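Local coordinates for protein RNA polymerase II subunit B1 CTD phosphatase RTR1 (Saccharomyces cerevisiae, PDB 5C2Y) that removes phosphate from serines of the C-terminal repeat domain of RNA polymerase II's largest subunit, regulating the polymerase during transcription, at residues 94-97 and 98-101; 33-36 and 37-41; 7-10 and 11-15. One frame throughout, in Å; residues are numbered along the deposited sequence.

Interaction 1 (94-97 and 98-101)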
loop_
_atom_site.group_PDB
_atom_site.type_symbol
_atom_site.label_atom_id
_atom_site.label_comp_id
_atom_site.label_asym_id
_atom_site.label_seq_id
_atom_site.Cartn_x
_atom_site.Cartn_y
_atom_site.Cartn_z
ATOM N N PHE A 94 -1.351 -17.109 -15.611
ATOM C CA PHE A 94 -1.214 -17.416 -17.035
ATOM C C PHE A 94 -2.522 -17.926 -17.636
ATOM O O PHE A 94 -2.565 -18.273 -18.810
ATOM C CB PHE A 94 -0.100 -18.446 -17.265
ATOM C CG PHE A 94 1.256 -17.997 -16.776
ATOM C CD1 PHE A 94 2.097 -17.271 -17.599
ATOM C CD2 PHE A 94 1.677 -18.299 -15.500
ATOM C CE1 PHE A 94 3.320 -16.860 -17.160
ATOM C CE2 PHE A 94 2.912 -17.888 -15.045
ATOM C CZ PHE A 94 3.733 -17.170 -15.871
ATOM N N SER A 95 -3.590 -17.968 -16.839
ATOM C CA SER A 95 -4.869 -18.473 -17.331
ATOM C C SER A 95 -5.727 -17.387 -17.952
ATOM O O SER A 95 -6.073 -16.416 -17.294
ATOM C CB SER A 95 -5.664 -19.137 -16.217
ATOM O OG SER A 95 -6.997 -19.343 -16.649
ATOM N N MET A 96 -6.076 -17.568 -19.220
ATOM C CA MET A 96 -6.930 -16.628 -19.919
ATOM C C MET A 96 -8.386 -16.795 -19.471
ATOM O O MET A 96 -9.163 -15.839 -19.515
ATOM C CB MET A 96 -6.808 -16.813 -21.422
ATOM C CG MET A 96 -7.478 -15.732 -22.225
ATOM S SD MET A 96 -6.823 -14.090 -21.862
ATOM C CE MET A 96 -7.962 -13.048 -22.757
ATOM N N ASN A 97 -8.760 -18.002 -19.032
ATOM C CA ASN A 97 -10.084 -18.189 -18.447
ATOM C C ASN A 97 -10.224 -17.305 -17.227
ATOM O O ASN A 97 -11.216 -16.578 -17.086
ATOM C CB ASN A 97 -10.341 -19.647 -18.050
ATOM C CG ASN A 97 -10.762 -20.524 -19.228
ATOM O OD1 ASN A 97 -10.930 -20.062 -20.373
ATOM N ND2 ASN A 97 -10.970 -21.795 -18.935
ATOM N N ASP A 98 -9.221 -17.372 -16.349
ATOM C CA ASP A 98 -9.233 -16.600 -15.112
ATOM C C ASP A 98 -9.225 -15.109 -15.439
ATOM O O ASP A 98 -9.902 -14.323 -14.790
ATOM C CB ASP A 98 -8.049 -16.983 -14.214
ATOM C CG ASP A 98 -8.281 -18.300 -13.471
ATOM O OD1 ASP A 98 -9.187 -19.077 -13.860
ATOM O OD2 ASP A 98 -7.567 -18.570 -12.479
ATOM N N THR A 99 -8.477 -14.727 -16.461
ATOM C CA THR A 99 -8.445 -13.334 -16.875
ATOM C C THR A 99 -9.804 -12.931 -17.439
ATOM O O THR A 99 -10.322 -11.865 -17.112
ATOM C CB THR A 99 -7.319 -13.087 -17.905
ATOM O OG1 THR A 99 -6.058 -13.076 -17.220
ATOM C CG2 THR A 99 -7.528 -11.750 -18.651
ATOM N N THR A 100 -10.387 -13.810 -18.257
ATOM C CA THR A 100 -11.712 -13.594 -18.839
ATOM C C THR A 100 -12.797 -13.425 -17.779
ATOM O O THR A 100 -13.668 -12.571 -17.937
ATOM C CB THR A 100 -12.129 -14.759 -19.769
ATOM O OG1 THR A 100 -11.147 -14.932 -20.794
ATOM C CG2 THR A 100 -13.444 -14.463 -20.436
ATOM N N LYS A 101 -12.748 -14.237 -16.714
ATOM C CA LYS A 101 -13.772 -14.229 -15.663
ATOM C C LYS A 101 -13.899 -12.879 -14.977
ATOM O O LYS A 101 -15.001 -12.411 -14.685
ATOM C CB LYS A 101 -13.475 -15.290 -14.603
ATOM C CG LYS A 101 -13.944 -16.689 -14.977
ATOM C CD LYS A 101 -13.567 -17.713 -13.936
ATOM C CE LYS A 101 -14.192 -17.387 -12.615
ATOM N NZ LYS A 101 -13.801 -18.413 -11.620
#
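The peptide plane ending in Met96 O is approached by Thr100 on both faces, Thr100 N from one and Thr100 OG1 from the other. The backbone hydrogen bond from Thr100 N to Met96 O measures 2.7 Å and belongs to the ordinary helical ladder. The hydroxyl, placed beside its own backbone N by chi1 of -57°, donates to the same oxygen from 36° out of the carbonyl plane. Met96 also turns its thioether along the first turn: SD rests 4.0 Å from Thr99 CG2.

At the start of helix 96-104, Ser95 occupies the N-cap. Its OG lies anti to the backbone N (chi1 167°) and accepts Asp98 N at 3.0 Å along a nearly straight N-H. An alanine here would remove that hydroxyl and would probably leave the Asp98 amide without its capping acceptor, fraying the first turn. Ser95 O takes Thr99 N at 3.1 Å, and Asn97 O takes Lys101 N at 2.8 Å. The carboxylate of Asp98 looks back along the chain, where OD2 accepts from Asp92 N, while Lys101 makes a cation-pi contact with Tyr110.

This surface turn lies in the predicted RTR1-type zinc finger, away from the zinc itself. Its chemistry is that of helix initiation: Ser95 OG supplies an acceptor for a first-turn N-H, and Asp98 ties that turn to the preceding loop.

Interaction 2 (33-36 and 37-41)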
loop_
_atom_site.group_PDB
_atom_site.type_symbol
_atom_site.label_atom_id
_atom_site.label_comp_id
_atom_site.label_asym_id
_atom_site.label_seq_id
_atom_site.Cartn_x
_atom_site.Cartn_y
_atom_site.Cartn_z
ATOM N N VAL A 33 16.039 1.223 -6.763
ATOM C CA VAL A 33 16.523 0.405 -5.656
ATOM C C VAL A 33 15.647 0.576 -4.412
ATOM O O VAL A 33 15.194 -0.400 -3.822
ATOM C CB VAL A 33 17.990 0.730 -5.306
ATOM C CG1 VAL A 33 18.417 -0.010 -4.033
ATOM C CG2 VAL A 33 18.893 0.337 -6.448
ATOM N N ILE A 34 15.402 1.824 -4.034
ATOM C CA ILE A 34 14.510 2.128 -2.921
ATOM C C ILE A 34 13.169 1.436 -3.097
ATOM O O ILE A 34 12.668 0.786 -2.179
ATOM C CB ILE A 34 14.298 3.653 -2.782
ATOM C CG1 ILE A 34 15.512 4.285 -2.101
ATOM C CG2 ILE A 34 13.022 3.965 -1.997
ATOM C CD1 ILE A 34 15.600 5.762 -2.277
ATOM N N THR A 35 12.609 1.545 -4.295
ATOM C CA THR A 35 11.310 0.938 -4.577
ATOM C C THR A 35 11.297 -0.564 -4.298
ATOM O O THR A 35 10.503 -1.028 -3.470
ATOM C CB THR A 35 10.874 1.196 -6.031
ATOM O OG1 THR A 35 10.832 2.610 -6.269
ATOM C CG2 THR A 35 9.504 0.604 -6.296
ATOM N N LEU A 36 12.180 -1.322 -4.947
ATOM C CA LEU A 36 12.150 -2.786 -4.793
ATOM C C LEU A 36 12.530 -3.195 -3.383
ATOM O O LEU A 36 12.243 -4.313 -2.943
ATOM C CB LEU A 36 13.072 -3.482 -5.790
ATOM C CG LEU A 36 12.757 -3.253 -7.269
ATOM C CD1 LEU A 36 13.810 -3.927 -8.118
ATOM C CD2 LEU A 36 11.356 -3.737 -7.651
ATOM N N GLU A 37 13.163 -2.285 -2.660
ATOM C CA GLU A 37 13.490 -2.582 -1.278
ATOM C C GLU A 37 12.262 -2.534 -0.386
ATOM O O GLU A 37 12.097 -3.390 0.480
ATOM C CB GLU A 37 14.565 -1.627 -0.752
ATOM C CG GLU A 37 15.974 -2.097 -1.083
ATOM C CD GLU A 37 16.309 -3.443 -0.447
ATOM O OE1 GLU A 37 15.596 -3.862 0.483
ATOM O OE2 GLU A 37 17.277 -4.095 -0.883
ATOM N N ILE A 38 11.407 -1.534 -0.592
ATOM C CA ILE A 38 10.131 -1.461 0.134
ATOM C C ILE A 38 9.221 -2.642 -0.221
ATOM O O ILE A 38 8.720 -3.338 0.658
ATOM C CB ILE A 38 9.397 -0.147 -0.160
ATOM C CG1 ILE A 38 10.201 1.033 0.378
ATOM C CG2 ILE A 38 8.046 -0.156 0.484
ATOM C CD1 ILE A 38 9.786 2.334 -0.192
ATOM N N ILE A 39 9.025 -2.868 -1.519
ATOM C CA ILE A 39 8.210 -3.984 -1.991
ATOM C C ILE A 39 8.774 -5.327 -1.540
ATOM O O ILE A 39 8.018 -6.259 -1.265
ATOM C CB ILE A 39 8.078 -3.957 -3.514
ATOM C CG1 ILE A 39 7.315 -2.697 -3.928
ATOM C CG2 ILE A 39 7.360 -5.190 -4.013
ATOM C CD1 ILE A 39 6.988 -2.645 -5.371
ATOM N N GLY A 40 10.099 -5.426 -1.436
ATOM C CA GLY A 40 10.701 -6.604 -0.850
ATOM C C GLY A 40 10.206 -6.771 0.576
ATOM O O GLY A 40 9.977 -7.872 1.057
ATOM N N LEU A 41 10.023 -5.655 1.262
ATOM C CA LEU A 41 9.604 -5.670 2.657
ATOM C C LEU A 41 8.117 -6.018 2.815
ATOM O O LEU A 41 7.708 -6.643 3.800
ATOM C CB LEU A 41 9.900 -4.309 3.285
ATOM C CG LEU A 41 10.497 -4.215 4.683
ATOM C CD1 LEU A 41 11.905 -4.728 4.692
ATOM C CD2 LEU A 41 10.479 -2.771 5.114
#
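Gly40 N donates to Leu36 O at 2.8 Å, the shortest hydrogen bond between 33-36 and 37-41, and it comes from above the carbonyl plane. Ile34 O has its sound donor in Ile38 N, 3.1 Å away with an N-H...O angle of 160° and a course nearly along the C=O axis; the bond from Glu37 N to Ile34 O is weak and strongly bent. Glu37 N has a second acceptor in Val33 O, at 3.0 Å. The ladder also includes an almost straight bond (174°) from Ile39 N to Thr35 O.

The side chains sort by face. Ile34 and Ile38 lie side by side and point the same way, and the touching atoms are the branch methyl Ile34 CG2 and the terminal Ile38 CD1, 4.0 Å apart. Ile38 can do this because chi1 of -65° puts CG1 beside the backbone N, which also carries that branch past Ile34 O, 3.6 Å from CG1. One residue further on, Ile39 CG1 passes Thr35 O at 3.6 Å. The hydroxyl of Thr35 is engaged by Ala31 O, so a buried polar group is satisfied within its own helix.

Around helix 28-42, Ile34 meets Phe20, Leu26 and Leu137, and Ile38 meets Phe59, whereas Thr35 and Ile39 face helix 62-74. Glu37 and Leu41 turn to helix 9-17. The chemistry is therefore that of an amphipathic core helix: its main-chain polar atoms pair along the axis, and isoleucine branches supply the apolar contact with its neighbours.

Interaction 3 (7-10 and 11-15)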
loop_
_atom_site.group_PDB
_atom_site.type_symbol
_atom_site.label_atom_id
_atom_site.label_comp_id
_atom_site.label_asym_id
_atom_site.label_seq_id
_atom_site.Cartn_x
_atom_site.Cartn_y
_atom_site.Cartn_z
ATOM N N ALA A 7 6.272 -4.873 8.880
ATOM C CA ALA A 7 7.050 -3.689 8.509
ATOM C C ALA A 7 6.633 -2.452 9.307
ATOM O O ALA A 7 5.456 -2.106 9.384
ATOM C CB ALA A 7 6.938 -3.415 7.002
ATOM N N THR A 8 7.611 -1.790 9.909
ATOM C CA THR A 8 7.374 -0.520 10.584
ATOM C C THR A 8 8.080 0.580 9.820
ATOM O O THR A 8 8.917 0.298 8.960
ATOM C CB THR A 8 7.872 -0.538 12.030
ATOM O OG1 THR A 8 9.294 -0.728 12.043
ATOM C CG2 THR A 8 7.179 -1.655 12.824
ATOM N N ILE A 9 7.740 1.828 10.133
ATOM C CA ILE A 9 8.338 2.980 9.464
ATOM C C ILE A 9 9.838 2.946 9.665
ATOM O O ILE A 9 10.605 3.432 8.830
ATOM C CB ILE A 9 7.755 4.312 9.980
ATOM C CG1 ILE A 9 6.300 4.447 9.518
ATOM C CG2 ILE A 9 8.577 5.490 9.498
ATOM C CD1 ILE A 9 5.659 5.784 9.833
ATOM N N GLU A 10 10.265 2.323 10.757
ATOM C CA GLU A 10 11.686 2.214 11.002
ATOM C C GLU A 10 12.312 1.164 10.081
ATOM O O GLU A 10 13.404 1.384 9.538
ATOM C CB GLU A 10 11.960 1.901 12.470
ATOM C CG GLU A 10 13.433 2.052 12.861
ATOM C CD GLU A 10 14.002 3.442 12.573
ATOM O OE1 GLU A 10 13.210 4.415 12.496
ATOM O OE2 GLU A 10 15.246 3.557 12.420
ATOM N N ASP A 11 11.623 0.037 9.896
ATOM C CA ASP A 11 12.086 -0.992 8.959
ATOM C C ASP A 11 12.277 -0.428 7.558
ATOM O O ASP A 11 13.264 -0.716 6.889
ATOM C CB ASP A 11 11.102 -2.156 8.907
ATOM C CG ASP A 11 10.848 -2.756 10.270
ATOM O OD1 ASP A 11 11.402 -2.231 11.272
ATOM O OD2 ASP A 11 10.128 -3.779 10.329
ATOM N N ILE A 12 11.315 0.382 7.134
ATOM C CA ILE A 12 11.358 1.058 5.849
ATOM C C ILE A 12 12.538 2.024 5.753
ATOM O O ILE A 12 13.149 2.176 4.692
ATOM C CB ILE A 12 10.040 1.809 5.613
ATOM C CG1 ILE A 12 8.901 0.797 5.578
ATOM C CG2 ILE A 12 10.079 2.578 4.338
ATOM C CD1 ILE A 12 7.571 1.407 5.560
ATOM N N LYS A 13 12.855 2.672 6.871
ATOM C CA LYS A 13 13.913 3.671 6.895
ATOM C C LYS A 13 15.273 2.982 6.921
ATOM O O LYS A 13 16.216 3.441 6.275
ATOM C CB LYS A 13 13.766 4.600 8.105
ATOM C CG LYS A 13 12.711 5.710 8.000
ATOM C CD LYS A 13 12.631 6.418 9.341
ATOM C CE LYS A 13 11.471 7.401 9.453
ATOM N NZ LYS A 13 11.083 7.571 10.899
ATOM N N GLU A 14 15.361 1.876 7.658
ATOM C CA GLU A 14 16.613 1.144 7.822
ATOM C C GLU A 14 16.933 0.257 6.621
ATOM O O GLU A 14 18.072 0.214 6.159
ATOM C CB GLU A 14 16.576 0.282 9.099
ATOM C CG GLU A 14 16.849 1.050 10.405
ATOM C CD GLU A 14 16.277 0.350 11.650
ATOM O OE1 GLU A 14 15.658 -0.734 11.493
ATOM O OE2 GLU A 14 16.436 0.891 12.779
ATOM N N THR A 15 15.926 -0.445 6.116
ATOM C CA THR A 15 16.135 -1.444 5.077
ATOM C C THR A 15 16.258 -0.824 3.677
ATOM O O THR A 15 16.840 -1.436 2.789
ATOM C CB THR A 15 14.986 -2.480 5.080
ATOM O OG1 THR A 15 14.666 -2.836 6.435
ATOM C CG2 THR A 15 15.355 -3.731 4.288
#
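The backbone passes from an extended Thr8 into the first turns of helix 9-17, where Thr8 O accepts Ile12 N at 3.0 Å and Glu10 O accepts Glu14 N at 2.8 Å, the first bond nearly straight, the second somewhat bent. Thr8 holds the N-cap position, and its side chain crosses that of Asp11. With chi1 of 63°, OG1 sits between the backbone N and the carbonyl carbon, and from there it donates to Asp11 OD1 at 2.7 Å. The hydroxyl comes down on the carboxylate from above, 82° out of its plane, rather than within it. The other oxygen, Asp11 OD2, receives a weak bond from Thr8 N at 3.2 Å, so both oxygens face the same residue, which probably limits the rotation of the Asp11 carboxylate.

Further along, Lys13 runs extended beside the turn and lays its end over Ile9: Lys13 CE is 3.5 Å from Ile9 CG2. Its ammonium stays beyond salt-bridge range of the Glu10 carboxylate, which it approaches only as a nearby opposite charge. Glu10 and Glu14 bring their carboxylates together with the planes 83° apart; no hydrogen bond links them, and at 2.6 Å resolution their exact separation is doubtful. Asp11 O is gripped from opposite faces of its plane by Thr15 N, at 2.8 Å, and by Thr15 OG1.

Ile9 and Ile12 rest against helix 50-56, Ala7 pairs through its backbone with Glu46 and Lys48, and Asp11 and Thr15 touch Leu41. The negative charge of Asp11 probably suits the partial positive charge at the amino end of the helix. The neighbouring glutamates would probably repel each other, a cost that nearby Lys13 may ease.

Overall arrangement
Along the chain the order is interaction 3, then 2, then 1, each local to a single helix: 9-17, 28-42 and 96-104. Interactions 2 and 3 have centres about 11 Å apart and touch, their helices being consecutive: Leu41 CD1 meets Thr15 CG2 at 3.6 Å, and Leu41 CD2 lies against the backbone of Asp11 and Ile12. Interaction 1 stands apart on the surface, its centre about 29 Å from that of interaction 2 and about 36 Å from that of interaction 3, across the middle of the chain from the latter. Thus two contacts help build the packed helical body of this strand-free protein, and the third starts a peripheral helix within the predicted zinc-finger region.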